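Local atomic coordinates of 3-hydroxyacyl-CoA dehydrogenase (Brucella suis, PDB entry 4O5O), a protein that probably catalyses the NAD-dependent interconversion of 3-hydroxyacyl-CoA and 3-oxoacyl-CoA thioesters, as a member of the short-chain dehydrogenase/reductase family. Residues R117-S120 against I121-G125. Sequence-based numbering, arbitrary orientation. Where two conformers were deposited one is given.
Sequences RTIS and INLIG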
loop_
_atom_site.group_PDB
_atom_site.type_symbol
_atom_site.label_atom_id
_atom_site.label_comp_id
_atom_site.label_asym_id
_atom_site.label_seq_id
_atom_site.Cartn_x
_atom_site.Cartn_y
_atom_site.Cartn_z
ATOM N N ARG B 117 -18.505 13.842 -13.620
ATOM C CA ARG B 117 -19.550 12.819 -13.653
ATOM C C ARG B 117 -19.086 11.492 -13.068
ATOM O O ARG B 117 -19.813 10.842 -12.329
ATOM C CB ARG B 117 -20.072 12.619 -15.083
ATOM C CG ARG B 117 -21.176 11.576 -15.206
ATOM C CD ARG B 117 -21.752 11.464 -16.623
ATOM N NE ARG B 117 -22.751 10.392 -16.742
ATOM C CZ ARG B 117 -22.490 9.115 -17.052
ATOM N NH1 ARG B 117 -21.240 8.685 -17.293
ATOM N NH2 ARG B 117 -23.499 8.249 -17.122
ATOM N N THR B 118 -17.894 11.057 -13.434
ATOM C CA THR B 118 -17.361 9.806 -12.912
ATOM C C THR B 118 -17.213 9.860 -11.398
ATOM O O THR B 118 -17.572 8.916 -10.680
ATOM C CB THR B 118 -16.029 9.526 -13.598
ATOM O OG1 THR B 118 -16.277 9.366 -14.992
ATOM C CG2 THR B 118 -15.332 8.281 -13.089
ATOM N N ILE B 119 -16.678 10.969 -10.897
ATOM C CA ILE B 119 -16.579 11.208 -9.449
ATOM C C ILE B 119 -17.963 11.196 -8.810
ATOM O O ILE B 119 -18.183 10.614 -7.740
ATOM C CB ILE B 119 -15.911 12.578 -9.151
ATOM C CG1 ILE B 119 -14.451 12.583 -9.591
ATOM C CG2 ILE B 119 -16.010 12.951 -7.675
ATOM C CD1 ILE B 119 -13.653 11.449 -8.981
ATOM N N SER B 120 -18.902 11.871 -9.454
ATOM C CA SER B 120 -20.257 11.972 -8.920
ATOM C C SER B 120 -20.925 10.603 -8.749
ATOM O O SER B 120 -21.444 10.286 -7.659
ATOM C CB SER B 120 -21.131 12.877 -9.819
ATOM O OG SER B 120 -22.466 12.886 -9.359
ATOM N N ILE B 121 -20.909 9.789 -9.794
ATOM C CA ILE B 121 -21.565 8.501 -9.712
ATOM C C ILE B 121 -20.817 7.552 -8.771
ATOM O O ILE B 121 -21.393 6.921 -7.894
ATOM C CB ILE B 121 -21.702 7.864 -11.105
ATOM C CG1 ILE B 121 -22.635 8.699 -12.005
ATOM C CG2 ILE B 121 -22.217 6.431 -10.976
ATOM C CD1 ILE B 121 -22.524 8.394 -13.477
ATOM N N ASN B 122 -19.506 7.453 -8.961
ATOM C CA ASN B 122 -18.744 6.379 -8.335
ATOM C C ASN B 122 -18.412 6.656 -6.865
ATOM O O ASN B 122 -18.414 5.723 -6.039
ATOM C CB ASN B 122 -17.422 6.193 -9.053
ATOM C CG ASN B 122 -17.566 5.606 -10.425
ATOM O OD1 ASN B 122 -18.671 5.335 -10.877
ATOM N ND2 ASN B 122 -16.446 5.365 -11.089
ATOM N N LEU B 123 -18.123 7.921 -6.549
ATOM C CA LEU B 123 -17.638 8.328 -5.241
ATOM C C LEU B 123 -18.722 9.047 -4.435
ATOM O O LEU B 123 -19.088 8.604 -3.347
ATOM C CB LEU B 123 -16.367 9.157 -5.372
ATOM C CG LEU B 123 -15.782 9.678 -4.054
ATOM C CD1 LEU B 123 -15.566 8.558 -3.040
ATOM C CD2 LEU B 123 -14.490 10.415 -4.344
ATOM N N ILE B 124 -19.274 10.130 -4.978
ATOM C CA ILE B 124 -20.347 10.820 -4.287
ATOM C C ILE B 124 -21.558 9.920 -4.105
ATOM O O ILE B 124 -22.145 9.890 -3.010
ATOM C CB ILE B 124 -20.694 12.167 -4.931
ATOM C CG1 ILE B 124 -19.442 13.071 -4.870
ATOM C CG2 ILE B 124 -21.879 12.829 -4.212
ATOM C CD1 ILE B 124 -19.537 14.352 -5.658
ATOM N N GLY B 125 -21.919 9.149 -5.123
ATOM C CA GLY B 125 -23.071 8.236 -4.998
ATOM C C GLY B 125 -22.875 7.178 -3.929
ATOM O O GLY B 125 -23.796 6.840 -3.188
#
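Two backbone hydrogen bonds, Ile121 N to Arg117 O and Asn122 N to Thr118 O, both 3.0 Å, follow the i to i+4 bonding of an alpha helix. The pattern widens one residue later. Ile119 O accepts two bonds: Leu123 N reaches it at 2.9 Å but bends to 148° at the hydrogen, whereas Ile124 N, five residues on, comes in the carbonyl plane at 164°. Ser120 O then skips Ile124 N, whose angle is poor, and takes Gly125 N at 2.8 Å, a short bond but the most bent of the five. These two i to i+5 bonds define a pi-type turn within helix 112-137.

On the outer side, the extended chain of Arg117 (chi1 -180°) brings the guanidinium alongside Ile121, whose CD1 sits over the centre of one face, 3.6 Å from Arg117 CZ. Asn122 lies beside Thr118, with ND2 3.7 Å from Thr118 CG2. Asn122 OD1 accepts from Val97 N, its ND2 hydrogen-bonds Ser172 OG and its O accepts from Thr126 OG1, while Thr118 OG1 hydrogen-bonds back to Thr114 O. Ile119 and Leu123 pack on Ile119 of a second subunit.

An asparagine at a pi-type turn, touching Tyr169 and Lys173 of the YxxxK pattern, is consistent with the helix-borne asparagine of the short-chain dehydrogenase active site, here in a Rossmann fold.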